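Local coordinates for tetracycline Repressor, class A (PDB 5MRU), which represses the tetracycline resistance gene by binding its operator DNA through a helix-turn-helix and binds it less tightly once tetracycline is bound, at residues 75-87 with 187-199. Numbering follows the deposited sequence.
Sequences WRSFLTGNARSFR and FEQGLAVIVDGLA. With TDC (5a,6-anhydrotetracycline), chain B.
Arg87 and Phe187 both set CG anti to the backbone N (chi1 171° and 164°), which turns the two side chains onto each other. Arg87 CD lies over the middle of the Phe187 ring, 3.4 Å from its centroid, in a CH-pi contact. The guanidinium runs on past the ring, nearly parallel to it, and its NH2 forms a salt bridge with Glu148. Glu188 is bent at chi2 and lifts its carboxylate to Arg84 in a salt bridge. Arg84 NE donates to Glu188 OE1 at 3.0 Å in a nearly straight bond that meets the carboxylate from above its plane. Glu188 OE2 lies 2.9 Å from Arg84 NE. Helices 75-91 and 183-199 run roughly antiparallel here, in the all-helical ligand-binding and dimerisation core of the TetR fold. Between the helices, Ala83 CB rests on Leu191 CD1 at 3.7 Å. At the far end, the Trp75 ring reaches Ala199 (CH2 to CB 3.8 Å), and Leu79 CD1 meets Leu198 CD1. Arg76 NH1 makes only a long ion pair with Asp196 OD1; the other oxygen of Asp196, OD2, forms a salt bridge with Arg201 of the second subunit. On another side of helix 75-91, Asn82 binds anhydrotetracycline twice: OD1 accepts from N4, and ND2 donates to O3 at 2.9 Å.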
loop_
_atom_site.group_PDB
_atom_site.type_symbol
_atom_site.label_atom_id
_atom_site.label_comp_id
_atom_site.label_asym_id
_atom_site.label_seq_id
_atom_site.Cartn_x
_atom_site.Cartn_y
_atom_site.Cartn_z
ATOM N N TRP A 75 -2.110 5.388 24.914
ATOM C CA TRP A 75 -1.468 5.495 23.587
ATOM C C TRP A 75 -1.559 4.197 22.754
ATOM O O TRP A 75 -2.017 4.242 21.627
ATOM C CB TRP A 75 -0.036 6.087 23.670
ATOM C CG TRP A 75 1.059 5.195 24.160
ATOM C CD1 TRP A 75 1.532 5.114 25.421
ATOM C CD2 TRP A 75 1.850 4.298 23.377
ATOM N NE1 TRP A 75 2.564 4.209 25.489
ATOM C CE2 TRP A 75 2.770 3.689 24.243
ATOM C CE3 TRP A 75 1.855 3.935 22.033
ATOM C CZ2 TRP A 75 3.691 2.750 23.805
ATOM C CZ3 TRP A 75 2.757 2.998 21.605
ATOM C CH2 TRP A 75 3.660 2.416 22.480
ATOM N N ARG A 76 -1.179 3.056 23.327
ATOM C CA ARG A 76 -1.309 1.763 22.650
ATOM C C ARG A 76 -2.715 1.577 22.123
ATOM O O ARG A 76 -2.895 1.318 20.947
ATOM C CB ARG A 76 -1.000 0.592 23.588
ATOM C CG ARG A 76 0.455 0.157 23.610
ATOM C CD ARG A 76 0.685 -0.879 24.703
ATOM N NE ARG A 76 2.084 -0.925 25.121
ATOM C CZ ARG A 76 3.066 -1.526 24.447
ATOM N NH1 ARG A 76 2.803 -2.147 23.297
ATOM N NH2 ARG A 76 4.319 -1.502 24.924
ATOM N N SER A 77 -3.700 1.699 23.014
ATOM C CA SER A 77 -5.093 1.431 22.671
ATOM C C SER A 77 -5.604 2.376 21.588
ATOM O O SER A 77 -6.424 1.967 20.782
ATOM C CB SER A 77 -5.980 1.541 23.896
ATOM O OG SER A 77 -6.159 2.896 24.240
ATOM N N PHE A 78 -5.114 3.618 21.568
ATOM C CA PHE A 78 -5.470 4.581 20.515
ATOM C C PHE A 78 -4.888 4.238 19.136
ATOM O O PHE A 78 -5.615 4.196 18.142
ATOM C CB PHE A 78 -5.026 5.999 20.883
ATOM C CG PHE A 78 -5.027 6.931 19.714
ATOM C CD1 PHE A 78 -6.219 7.315 19.126
ATOM C CD2 PHE A 78 -3.841 7.376 19.153
ATOM C CE1 PHE A 78 -6.234 8.133 18.001
ATOM C CE2 PHE A 78 -3.850 8.201 18.031
ATOM C CZ PHE A 78 -5.052 8.579 17.451
ATOM N N LEU A 79 -3.574 4.044 19.062
ATOM C CA LEU A 79 -2.935 3.685 17.795
ATOM C C LEU A 79 -3.451 2.378 17.227
ATOM O O LEU A 79 -3.578 2.243 15.991
ATOM C CB LEU A 79 -1.427 3.546 17.941
ATOM C CG LEU A 79 -0.666 4.821 18.263
ATOM C CD1 LEU A 79 0.780 4.483 18.637
ATOM C CD2 LEU A 79 -0.713 5.852 17.156
ATOM N N THR A 80 -3.705 1.415 18.118
ATOM C CA THR A 80 -4.224 0.107 17.732
ATOM C C THR A 80 -5.606 0.272 17.162
ATOM O O THR A 80 -5.862 -0.072 15.998
ATOM C CB THR A 80 -4.322 -0.851 18.919
ATOM O OG1 THR A 80 -3.008 -1.300 19.297
ATOM C CG2 THR A 80 -5.168 -2.042 18.549
ATOM N N GLY A 81 -6.484 0.821 17.987
ATOM C CA GLY A 81 -7.842 1.081 17.587
ATOM C C GLY A 81 -7.907 1.923 16.332
ATOM O O GLY A 81 -8.623 1.586 15.374
ATOM N N ASN A 82 -7.144 3.017 16.355
ATOM C CA ASN A 82 -6.985 3.941 15.221
ATOM C C ASN A 82 -6.659 3.278 13.920
ATOM O O ASN A 82 -7.223 3.623 12.912
ATOM C CB ASN A 82 -5.856 4.888 15.508
ATOM C CG ASN A 82 -5.582 5.793 14.366
ATOM O OD1 ASN A 82 -4.514 5.723 13.760
ATOM N ND2 ASN A 82 -6.536 6.670 14.071
ATOM N N ALA A 83 -5.738 2.325 13.976
ATOM C CA ALA A 83 -5.303 1.563 12.811
ATOM C C ALA A 83 -6.368 0.589 12.375
ATOM O O ALA A 83 -6.642 0.418 11.184
ATOM C CB ALA A 83 -4.040 0.787 13.161
ATOM N N ARG A 84 -6.944 -0.082 13.362
ATOM C CA ARG A 84 -8.064 -0.978 13.118
ATOM C C ARG A 84 -9.187 -0.253 12.457
ATOM O O ARG A 84 -9.820 -0.779 11.529
ATOM C CB ARG A 84 -8.547 -1.585 14.430
ATOM C CG ARG A 84 -7.714 -2.771 14.797
ATOM C CD ARG A 84 -7.991 -3.145 16.201
ATOM N NE ARG A 84 -7.445 -4.451 16.519
ATOM C CZ ARG A 84 -7.192 -4.853 17.763
ATOM N NH1 ARG A 84 -7.439 -4.048 18.799
ATOM N NH2 ARG A 84 -6.684 -6.064 17.979
ATOM N N SER A 85 -9.446 0.954 12.942
ATOM C CA SER A 85 -10.587 1.730 12.478
ATOM C C SER A 85 -10.369 2.333 11.091
ATOM O O SER A 85 -11.278 2.378 10.277
ATOM C CB SER A 85 -10.835 2.826 13.462
ATOM O OG SER A 85 -12.022 3.456 13.139
ATOM N N PHE A 86 -9.155 2.831 10.849
ATOM C CA PHE A 86 -8.741 3.298 9.537
ATOM C C PHE A 86 -8.972 2.167 8.536
ATOM O O PHE A 86 -9.770 2.300 7.616
ATOM C CB PHE A 86 -7.269 3.717 9.588
ATOM C CG PHE A 86 -6.708 4.251 8.272
ATOM C CD1 PHE A 86 -7.415 5.132 7.494
ATOM C CD2 PHE A 86 -5.430 3.907 7.871
ATOM C CE1 PHE A 86 -6.898 5.643 6.325
ATOM C CE2 PHE A 86 -4.894 4.406 6.690
ATOM C CZ PHE A 86 -5.638 5.284 5.911
ATOM N N ARG A 87 -8.335 1.032 8.800
ATOM C CA ARG A 87 -8.388 -0.152 7.945
ATOM C C ARG A 87 -9.771 -0.532 7.541
ATOM O O ARG A 87 -10.004 -0.836 6.404
ATOM C CB ARG A 87 -7.787 -1.351 8.670
ATOM C CG ARG A 87 -7.996 -2.643 7.932
ATOM C CD ARG A 87 -6.966 -3.678 8.333
ATOM N NE ARG A 87 -7.126 -4.986 7.649
ATOM C CZ ARG A 87 -7.864 -6.008 8.094
ATOM N NH1 ARG A 87 -8.554 -5.888 9.202
ATOM N NH2 ARG A 87 -7.920 -7.152 7.422
ATOM N N PHE A 187 -2.673 -8.599 9.470
ATOM C CA PHE A 187 -2.655 -7.191 9.719
ATOM C C PHE A 187 -2.414 -6.983 11.166
ATOM O O PHE A 187 -1.479 -6.296 11.554
ATOM C CB PHE A 187 -3.981 -6.568 9.374
ATOM C CG PHE A 187 -4.176 -5.209 9.951
ATOM C CD1 PHE A 187 -3.659 -4.099 9.320
ATOM C CD2 PHE A 187 -4.906 -5.041 11.105
ATOM C CE1 PHE A 187 -3.848 -2.836 9.839
ATOM C CE2 PHE A 187 -5.109 -3.774 11.633
ATOM C CZ PHE A 187 -4.576 -2.665 10.996
ATOM N N GLU A 188 -3.287 -7.596 11.949
ATOM C CA GLU A 188 -3.269 -7.519 13.411
ATOM C C GLU A 188 -1.892 -7.807 14.011
ATOM O O GLU A 188 -1.464 -7.122 14.930
ATOM C CB GLU A 188 -4.328 -8.478 13.985
ATOM C CG GLU A 188 -5.028 -7.947 15.211
ATOM C CD GLU A 188 -5.546 -6.527 15.062
ATOM O OE1 GLU A 188 -6.576 -6.317 14.396
ATOM O OE2 GLU A 188 -4.943 -5.620 15.673
ATOM N N GLN A 189 -1.201 -8.797 13.459
ATOM C CA GLN A 189 0.184 -9.079 13.836
ATOM C C GLN A 189 1.146 -7.958 13.455
ATOM O O GLN A 189 1.899 -7.486 14.301
ATOM C CB GLN A 189 0.696 -10.373 13.198
ATOM C CG GLN A 189 0.401 -11.650 13.967
ATOM C CD GLN A 189 0.939 -12.888 13.258
ATOM O OE1 GLN A 189 1.626 -12.800 12.233
ATOM N NE2 GLN A 189 0.627 -14.051 13.801
ATOM N N GLY A 190 1.157 -7.542 12.187
ATOM C CA GLY A 190 2.127 -6.538 11.764
ATOM C C GLY A 190 1.982 -5.288 12.605
ATOM O O GLY A 190 2.965 -4.640 12.958
ATOM N N LEU A 191 0.731 -4.955 12.904
ATOM C CA LEU A 191 0.372 -3.827 13.746
ATOM C C LEU A 191 0.892 -4.022 15.168
ATOM O O LEU A 191 1.293 -3.053 15.807
ATOM C CB LEU A 191 -1.150 -3.689 13.789
ATOM C CG LEU A 191 -1.695 -2.637 14.738
ATOM C CD1 LEU A 191 -1.183 -1.240 14.379
ATOM C CD2 LEU A 191 -3.207 -2.661 14.781
ATOM N N ALA A 192 0.850 -5.267 15.672
ATOM C CA ALA A 192 1.407 -5.604 17.013
ATOM C C ALA A 192 2.910 -5.332 17.060
ATOM O O ALA A 192 3.404 -4.647 17.957
ATOM C CB ALA A 192 1.119 -7.047 17.386
ATOM N N VAL A 193 3.628 -5.845 16.066
ATOM C CA VAL A 193 5.053 -5.568 15.912
ATOM C C VAL A 193 5.311 -4.061 15.835
ATOM O O VAL A 193 6.215 -3.518 16.472
ATOM C CB VAL A 193 5.581 -6.218 14.638
ATOM C CG1 VAL A 193 7.018 -5.792 14.384
ATOM C CG2 VAL A 193 5.448 -7.723 14.728
ATOM N N ILE A 194 4.512 -3.376 15.053
ATOM C CA ILE A 194 4.705 -1.948 14.931
ATOM C C ILE A 194 4.549 -1.246 16.267
ATOM O O ILE A 194 5.300 -0.341 16.575
ATOM C CB ILE A 194 3.767 -1.345 13.865
ATOM C CG1 ILE A 194 4.436 -1.481 12.483
ATOM C CG2 ILE A 194 3.411 0.114 14.185
ATOM C CD1 ILE A 194 3.497 -1.272 11.307
ATOM N N VAL A 195 3.588 -1.657 17.065
ATOM C CA VAL A 195 3.328 -0.922 18.280
ATOM C C VAL A 195 4.469 -1.145 19.282
ATOM O O VAL A 195 4.777 -0.268 20.116
ATOM C CB VAL A 195 1.959 -1.295 18.885
ATOM C CG1 VAL A 195 2.089 -2.269 20.062
ATOM C CG2 VAL A 195 1.232 -0.036 19.322
ATOM N N ASP A 196 5.090 -2.324 19.197
ATOM C CA ASP A 196 6.208 -2.656 20.075
ATOM C C ASP A 196 7.392 -1.713 19.773
ATOM O O ASP A 196 7.874 -0.999 20.660
ATOM C CB ASP A 196 6.622 -4.134 19.925
ATOM C CG ASP A 196 5.573 -5.118 20.475
ATOM O OD1 ASP A 196 4.458 -4.703 20.845
ATOM O OD2 ASP A 196 5.871 -6.323 20.524
ATOM N N GLY A 197 7.827 -1.679 18.516
ATOM C CA GLY A 197 8.967 -0.849 18.129
ATOM C C GLY A 197 8.814 0.624 18.462
ATOM O O GLY A 197 9.804 1.321 18.631
ATOM N N LEU A 198 7.579 1.108 18.532
ATOM C CA LEU A 198 7.327 2.472 18.987
ATOM C C LEU A 198 7.501 2.592 20.490
ATOM O O LEU A 198 8.016 3.604 20.971
ATOM C CB LEU A 198 5.912 2.902 18.640
ATOM C CG LEU A 198 5.616 2.975 17.148
ATOM C CD1 LEU A 198 4.109 2.948 16.960
ATOM C CD2 LEU A 198 6.243 4.214 16.518
ATOM N N ALA A 199 7.048 1.571 21.232
ATOM C CA ALA A 199 7.221 1.509 22.703
ATOM C C ALA A 199 8.677 1.692 23.114
ATOM O O ALA A 199 8.944 2.242 24.182
ATOM C CB ALA A 199 6.661 0.209 23.277
HETATM O O12 TDC B . -3.926 8.933 5.888
HETATM C C12 TDC B . -3.625 9.393 7.024
HETATM C C1B TDC B . -2.572 10.426 7.158
HETATM C C11 TDC B . -1.972 10.924 6.011
HETATM O O11 TDC B . -2.331 10.455 4.757
HETATM C C1A TDC B . -0.990 11.897 6.093
HETATM C C10 TDC B . -0.393 12.385 4.939
HETATM O O10 TDC B . -0.725 11.936 3.670
HETATM C C9 TDC B . 0.640 13.423 5.044
HETATM C C8 TDC B . 0.984 13.889 6.296
HETATM C C7 TDC B . 0.361 13.373 7.420
HETATM C C61 TDC B . -0.617 12.384 7.345
HETATM C C6 TDC B . -1.237 11.873 8.510
HETATM C C62 TDC B . -0.895 12.338 9.895
HETATM C C51 TDC B . -2.223 10.896 8.417
HETATM C C5 TDC B . -2.869 10.341 9.674
HETATM C C1C TDC B . -4.356 8.980 8.270
HETATM C C1 TDC B . -5.396 10.039 8.654
HETATM O O1 TDC B . -5.593 10.994 7.908
HETATM O O1C TDC B . -4.926 7.699 8.150
HETATM C C41 TDC B . -3.434 8.932 9.448
HETATM C C4 TDC B . -4.116 8.413 10.755
HETATM N N4 TDC B . -3.956 6.963 11.154
HETATM C C43 TDC B . -3.956 5.987 10.029
HETATM C C42 TDC B . -2.628 6.868 11.854
HETATM C C3 TDC B . -5.564 8.911 10.873
HETATM O O3 TDC B . -6.141 8.617 11.911
HETATM C C2 TDC B . -6.139 9.778 9.872
HETATM C C21 TDC B . -7.480 10.357 10.063
HETATM O O21 TDC B . -8.090 10.183 11.128
HETATM N N21 TDC B . -8.026 11.189 9.150
#